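Local atomic coordinates of ABC transporter substrate binding protein (Ribose) (Agrobacterium vitis, PDB entry 4WUT), a protein that binds beta-D-fucopyranose and probably passes a sugar of this kind to a membrane ABC transporter for uptake. Residues A27-T32 with D84-A89; T36-V41 with I112-L117. One frame throughout, in Å; residues are numbered along the deposited sequence.

Interaction 1 (A27-T32 with D84-A89); sequences AVIVKT and DAILLA. With FCB (beta-D-fucopyranose), chain E.
V28 and L87 stand on one face of this two-stranded stretch of sheet, A27, I29, I86 and L88 on the other, and the facing edges carry the flat peptide groups that join them. The pair consists of neighbouring parallel strands in a Rossmann-like alpha/beta lobe of a periplasmic binding protein. Strand 56-60 flanks 25-29, and strand 110-113 flanks 85-88. The axes run 18° apart with a closest approach of 4.7 Å, which fits a slightly twisted parallel pairing. Four backbone bonds alternate across it: A27 N to A85 O, L87 N to A27 O, I29 N to L87 O and A89 N to I29 O. The I29 N-H is the straightest, at 171°, and reaches L87 O at 2.8 Å. CA-H groups of I86, V28 and L88 add close approaches to the same carbonyl oxygens.

On one face V28 and L87 lie side by side and point the same way, with V28 CG1 4.1 Å from L87 CD2. On the other, I29 and L88 slant across each other, and I29 CG2 comes 3.8 Å from L88 CD1. With I29 CG1 beside the backbone N (chi1 -62°), CG2 is the branch anti to that N, and it turns to L88. Beyond the strand ends, Q71 NE2 donates to the carbonyl oxygens of both V30 and A89, bridging the two segments. K31 CG rests 3.5 Å from A89 O. From there the extended side chain runs into the sugar pocket, where K31 NZ donates to fucose O3 at 2.8 Å.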
loop_
_atom_site.group_PDB
_atom_site.type_symbol
_atom_site.label_atom_id
_atom_site.label_comp_id
_atom_site.label_asym_id
_atom_site.label_seq_id
_atom_site.Cartn_x
_atom_site.Cartn_y
_atom_site.Cartn_z
ATOM N N ALA A 27 10.940 -16.859 3.372
ATOM C CA ALA A 27 10.091 -16.216 4.371
ATOM C C ALA A 27 9.483 -14.945 3.799
ATOM O O ALA A 27 10.200 -14.000 3.481
ATOM C CB ALA A 27 10.898 -15.909 5.638
ATOM N N VAL A 28 8.161 -14.943 3.648
ATOM C CA VAL A 28 7.444 -13.746 3.256
ATOM C C VAL A 28 6.945 -13.062 4.518
ATOM O O VAL A 28 6.215 -13.671 5.318
ATOM C CB VAL A 28 6.266 -14.077 2.339
ATOM C CG1 VAL A 28 5.581 -12.797 1.890
ATOM C CG2 VAL A 28 6.739 -14.897 1.148
ATOM N N ILE A 29 7.369 -11.819 4.693
ATOM C CA ILE A 29 7.071 -11.051 5.891
ATOM C C ILE A 29 6.422 -9.732 5.497
ATOM O O ILE A 29 7.031 -8.891 4.807
ATOM C CB ILE A 29 8.353 -10.812 6.740
ATOM C CG1 ILE A 29 8.930 -12.145 7.206
ATOM C CG2 ILE A 29 8.043 -9.886 7.938
ATOM C CD1 ILE A 29 10.313 -12.041 7.839
ATOM N N VAL A 30 5.167 -9.560 5.899
ATOM C CA VAL A 30 4.400 -8.397 5.506
ATOM C C VAL A 30 3.982 -7.570 6.711
ATOM O O VAL A 30 4.292 -7.935 7.846
ATOM C CB VAL A 30 3.163 -8.789 4.662
ATOM C CG1 VAL A 30 3.606 -9.441 3.337
ATOM C CG2 VAL A 30 2.229 -9.690 5.426
ATOM N N LYS A 31 3.305 -6.439 6.495
ATOM C CA LYS A 31 3.052 -5.529 7.597
ATOM C C LYS A 31 2.005 -6.024 8.594
ATOM O O LYS A 31 2.041 -5.652 9.748
ATOM C CB LYS A 31 2.633 -4.153 7.104
ATOM C CG LYS A 31 3.642 -3.452 6.175
ATOM C CD LYS A 31 3.140 -2.059 5.837
ATOM C CE LYS A 31 3.936 -1.365 4.745
ATOM N NZ LYS A 31 3.366 -0.023 4.497
ATOM N N THR A 32 1.059 -6.827 8.102
ATOM C CA THR A 32 0.071 -7.475 8.950
ATOM C C THR A 32 -0.576 -8.562 8.113
ATOM O O THR A 32 -0.610 -8.470 6.892
ATOM C CB THR A 32 -1.018 -6.510 9.449
ATOM O OG1 THR A 32 -1.894 -7.214 10.336
ATOM C CG2 THR A 32 -1.828 -5.910 8.292
ATOM N N ASP A 84 16.327 -19.455 3.343
ATOM C CA ASP A 84 17.026 -19.306 2.070
ATOM C C ASP A 84 16.908 -17.886 1.512
ATOM O O ASP A 84 17.806 -17.432 0.817
ATOM C CB ASP A 84 16.491 -20.293 1.027
ATOM C CG ASP A 84 16.836 -21.733 1.342
ATOM O OD1 ASP A 84 17.632 -21.983 2.272
ATOM O OD2 ASP A 84 16.309 -22.612 0.632
ATOM N N ALA A 85 15.796 -17.203 1.803
ATOM C CA ALA A 85 15.515 -15.873 1.233
ATOM C C ALA A 85 14.367 -15.207 1.973
ATOM O O ALA A 85 13.584 -15.871 2.642
ATOM C CB ALA A 85 15.157 -15.983 -0.253
ATOM N N ILE A 86 14.273 -13.901 1.816
ATOM C CA ILE A 86 13.268 -13.105 2.501
ATOM C C ILE A 86 12.599 -12.166 1.514
ATOM O O ILE A 86 13.264 -11.449 0.764
ATOM C CB ILE A 86 13.887 -12.271 3.645
ATOM C CG1 ILE A 86 14.491 -13.204 4.697
ATOM C CG2 ILE A 86 12.839 -11.286 4.227
ATOM C CD1 ILE A 86 15.318 -12.493 5.748
ATOM N N LEU A 87 11.277 -12.205 1.495
ATOM C CA LEU A 87 10.461 -11.242 0.770
ATOM C C LEU A 87 9.817 -10.374 1.831
ATOM O O LEU A 87 9.008 -10.880 2.619
ATOM C CB LEU A 87 9.369 -11.944 -0.036
ATOM C CG LEU A 87 8.551 -11.073 -0.996
ATOM C CD1 LEU A 87 9.487 -10.446 -2.044
ATOM C CD2 LEU A 87 7.430 -11.821 -1.659
ATOM N N LEU A 88 10.159 -9.086 1.857
ATOM C CA LEU A 88 9.784 -8.207 2.969
ATOM C C LEU A 88 9.046 -6.967 2.488
ATOM O O LEU A 88 9.527 -6.286 1.576
ATOM C CB LEU A 88 11.037 -7.750 3.716
ATOM C CG LEU A 88 10.838 -6.738 4.851
ATOM C CD1 LEU A 88 9.971 -7.295 5.993
ATOM C CD2 LEU A 88 12.200 -6.301 5.365
ATOM N N ALA A 89 7.888 -6.684 3.090
ATOM C CA ALA A 89 7.218 -5.391 2.965
ATOM C C ALA A 89 7.452 -4.645 4.279
ATOM O O ALA A 89 6.729 -4.863 5.267
ATOM C CB ALA A 89 5.736 -5.550 2.717
HETATM C C1 FCB E . -1.603 -0.577 0.692
HETATM C C2 FCB E . -0.196 -0.098 1.025
HETATM C C3 FCB E . 0.469 -0.991 1.922
HETATM C C4 FCB E . -0.402 -1.255 3.180
HETATM C C5 FCB E . -1.788 -1.698 2.635
HETATM C C6 FCB E . -2.800 -2.009 3.776
HETATM O O1 FCB E . -2.218 0.473 0.112
HETATM O O2 FCB E . 0.529 -0.066 -0.236
HETATM O O3 FCB E . 1.722 -0.357 2.285
HETATM O O4 FCB E . -0.482 -0.079 4.024
HETATM O O5 FCB E . -2.345 -0.702 1.896
#

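Interaction 2 (T36-V41 with I112-L117); sequences TFWQNV and IIDSML. With FCB (beta-D-fucopyranose), chain E.
D114 OD2 is gripped by two hydroxyls: fucose O3 donates to it at a very short 2.5 Å, and S115 OG donates at 2.8 Å from above the carboxylate plane. K31 NZ adds a long, weak ion pair, which would probably help to stabilise negative charge on the carboxylate. The other oxygen, D114 OD1, takes fucose O2 at 2.6 Å, so one carboxylate holds two adjacent sugar hydroxyls, which should hold its rotation. A classic gamma turn presents it: D114 has a positive phi of 77°, and S115 N bonds to I113 O.

Two aromatic rings of helix 36-49 lie against this group and the sugar. The sugar lies over one face of F37, with fucose C1 3.8 Å above the ring plane and over its centre, an apolar platform common in carbohydrate sites. F37 CG is anti to the backbone N (chi1 177°), which carries the ring to the sugar. The F37 ring in turn places CD1 over the centre of a W38 face. W38 meets the aspartate by its edge: CH2 lies 3.5 Å from D114 OD2, with ring and carboxylate planes 81° apart. W38 NE1 bonds to E65, whose other oxygen holds the sugar, and this should help to set the indole's rotation.

Farther from the sugar, V41 CG1 and I113 CD1 meet tip to tip at 3.9 Å; the same CD1 lies at the edge of the W38 ring, near CZ3. The contact thus joins the first turns of helix 36-49 to the end of strand 110-113, between strands 85-88 and 127-130, with helix 267-282 covering F37, V41 and D114 and S115 OG also bonded to S165 N of helix 164-180.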
loop_
_atom_site.group_PDB
_atom_site.type_symbol
_atom_site.label_atom_id
_atom_site.label_comp_id
_atom_site.label_asym_id
_atom_site.label_seq_id
_atom_site.Cartn_x
_atom_site.Cartn_y
_atom_site.Cartn_z
ATOM N N THR A 36 -7.107 -7.794 3.563
ATOM C CA THR A 36 -7.419 -8.361 2.252
ATOM C C THR A 36 -6.312 -8.003 1.242
ATOM O O THR A 36 -6.004 -8.788 0.366
ATOM C CB THR A 36 -8.850 -7.990 1.727
ATOM O OG1 THR A 36 -9.116 -6.604 1.937
ATOM C CG2 THR A 36 -9.907 -8.787 2.440
ATOM N N PHE A 37 -5.703 -6.825 1.390
ATOM C CA PHE A 37 -4.597 -6.432 0.527
ATOM C C PHE A 37 -3.440 -7.425 0.679
ATOM O O PHE A 37 -2.962 -7.960 -0.304
ATOM C CB PHE A 37 -4.138 -4.996 0.835
ATOM C CG PHE A 37 -2.946 -4.555 0.027
ATOM C CD1 PHE A 37 -1.660 -4.786 0.475
ATOM C CD2 PHE A 37 -3.110 -3.901 -1.185
ATOM C CE1 PHE A 37 -0.565 -4.394 -0.277
ATOM C CE2 PHE A 37 -2.008 -3.515 -1.931
ATOM C CZ PHE A 37 -0.743 -3.755 -1.467
ATOM N N TRP A 38 -2.988 -7.666 1.912
ATOM C CA TRP A 38 -1.839 -8.553 2.112
ATOM C C TRP A 38 -2.198 -9.994 1.782
ATOM O O TRP A 38 -1.344 -10.749 1.325
ATOM C CB TRP A 38 -1.232 -8.424 3.525
ATOM C CG TRP A 38 -0.625 -7.067 3.754
ATOM C CD1 TRP A 38 -1.031 -6.119 4.642
ATOM C CD2 TRP A 38 0.476 -6.493 3.036
ATOM N NE1 TRP A 38 -0.242 -4.996 4.532
ATOM C CE2 TRP A 38 0.683 -5.202 3.547
ATOM C CE3 TRP A 38 1.296 -6.949 2.012
ATOM C CZ2 TRP A 38 1.680 -4.358 3.059
ATOM C CZ3 TRP A 38 2.283 -6.112 1.529
ATOM C CH2 TRP A 38 2.477 -4.841 2.060
ATOM N N GLN A 39 -3.470 -10.372 1.940
ATOM C CA GLN A 39 -3.876 -11.713 1.546
ATOM C C GLN A 39 -3.821 -11.906 0.023
ATOM O O GLN A 39 -3.601 -13.017 -0.462
ATOM C CB GLN A 39 -5.258 -12.036 2.111
ATOM C CG GLN A 39 -5.200 -12.288 3.613
ATOM C CD GLN A 39 -6.539 -12.134 4.317
ATOM O OE1 GLN A 39 -7.579 -11.954 3.686
ATOM N NE2 GLN A 39 -6.510 -12.192 5.647
ATOM N N ASN A 40 -4.030 -10.829 -0.729
ATOM C CA ASN A 40 -3.868 -10.912 -2.184
ATOM C C ASN A 40 -2.384 -11.011 -2.580
ATOM O O ASN A 40 -2.035 -11.732 -3.516
ATOM C CB ASN A 40 -4.525 -9.735 -2.890
ATOM C CG ASN A 40 -4.949 -10.078 -4.318
ATOM O OD1 ASN A 40 -5.539 -11.137 -4.566
ATOM N ND2 ASN A 40 -4.609 -9.207 -5.271
ATOM N N VAL A 41 -1.513 -10.312 -1.858
ATOM C CA VAL A 41 -0.078 -10.519 -2.045
ATOM C C VAL A 41 0.277 -11.988 -1.767
ATOM O O VAL A 41 0.993 -12.604 -2.552
ATOM C CB VAL A 41 0.737 -9.587 -1.148
ATOM C CG1 VAL A 41 2.236 -9.915 -1.248
ATOM C CG2 VAL A 41 0.463 -8.143 -1.529
ATOM N N ILE A 112 12.475 -6.486 -1.553
ATOM C CA ILE A 112 11.540 -5.582 -0.893
ATOM C C ILE A 112 10.318 -5.350 -1.768
ATOM O O ILE A 112 10.446 -5.107 -2.988
ATOM C CB ILE A 112 12.218 -4.234 -0.571
ATOM C CG1 ILE A 112 13.489 -4.463 0.267
ATOM C CG2 ILE A 112 11.263 -3.276 0.105
ATOM C CD1 ILE A 112 13.257 -5.031 1.640
ATOM N N ILE A 113 9.134 -5.464 -1.168
ATOM C CA ILE A 113 7.900 -5.157 -1.873
ATOM C C ILE A 113 7.121 -4.043 -1.190
ATOM O O ILE A 113 7.231 -3.849 0.035
ATOM C CB ILE A 113 7.010 -6.395 -2.051
ATOM C CG1 ILE A 113 6.758 -7.068 -0.700
ATOM C CG2 ILE A 113 7.627 -7.353 -3.060
ATOM C CD1 ILE A 113 5.593 -8.026 -0.716
ATOM N N ASP A 114 6.413 -3.273 -2.013
ATOM C CA ASP A 114 5.356 -2.358 -1.584
ATOM C C ASP A 114 5.827 -1.049 -0.964
ATOM O O ASP A 114 5.414 0.034 -1.386
ATOM C CB ASP A 114 4.379 -3.039 -0.627
ATOM C CG ASP A 114 3.360 -2.081 -0.098
ATOM O OD1 ASP A 114 2.429 -1.724 -0.859
ATOM O OD2 ASP A 114 3.485 -1.628 1.072
ATOM N N SER A 115 6.682 -1.149 0.050
ATOM C CA SER A 115 7.073 0.001 0.853
ATOM C C SER A 115 8.588 0.070 0.871
ATOM O O SER A 115 9.265 -0.911 1.178
ATOM C CB SER A 115 6.569 -0.157 2.282
ATOM O OG SER A 115 5.208 0.163 2.371
HETATM N N MSE A 116 9.124 1.226 0.514
HETATM C CA MSE A 116 10.559 1.401 0.415
HETATM C C MSE A 116 11.304 1.252 1.735
HETATM O O MSE A 116 10.742 1.423 2.834
HETATM C CB MSE A 116 10.878 2.792 -0.158
HETATM C CG MSE A 116 10.210 3.924 0.555
HETATM SE SE MSE A 116 10.997 5.674 0.137
HETATM C CE MSE A 116 12.760 5.470 0.977
ATOM N N LEU A 117 12.575 0.912 1.588
ATOM C CA LEU A 117 13.564 1.103 2.644
ATOM C C LEU A 117 14.365 2.363 2.384
ATOM O O LEU A 117 14.466 2.827 1.246
ATOM C CB LEU A 117 14.550 -0.056 2.680
ATOM C CG LEU A 117 14.112 -1.374 3.295
ATOM C CD1 LEU A 117 15.270 -2.361 3.296
ATOM C CD2 LEU A 117 13.562 -1.193 4.728
HETATM C C1 FCB E . -1.603 -0.577 0.692
HETATM C C2 FCB E . -0.196 -0.098 1.025
HETATM C C3 FCB E . 0.469 -0.991 1.922
HETATM C C4 FCB E . -0.402 -1.255 3.180
HETATM C C5 FCB E . -1.788 -1.698 2.635
HETATM C C6 FCB E . -2.800 -2.009 3.776
HETATM O O1 FCB E . -2.218 0.473 0.112
HETATM O O2 FCB E . 0.529 -0.066 -0.236
HETATM O O3 FCB E . 1.722 -0.357 2.285
HETATM O O4 FCB E . -0.482 -0.079 4.024
HETATM O O5 FCB E . -2.345 -0.702 1.896
#

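The centres of the two interactions lie about 9 Å apart, and their segments alternate along the chain: 27-32, 36-41, 84-89, then 112-117. Strand 25-29 leads directly to helix 36-49, while strands 85-88 and 110-113 are neighbours in the same sheet, joined by a probable hydrogen bond from I113 N to L88 O (2.9 Å). Interaction 1 is thus the paired strands and interaction 2 the helix start and strand end beside them. A89 CB packs against W38 CH2 at 3.4 Å, and K31 NZ reaches S115 OG. Both interactions touch the fucose: K31 and D114, just past the C-terminal ends of strands 25-29 and 110-113, reach it, as does the start of helix 36-49.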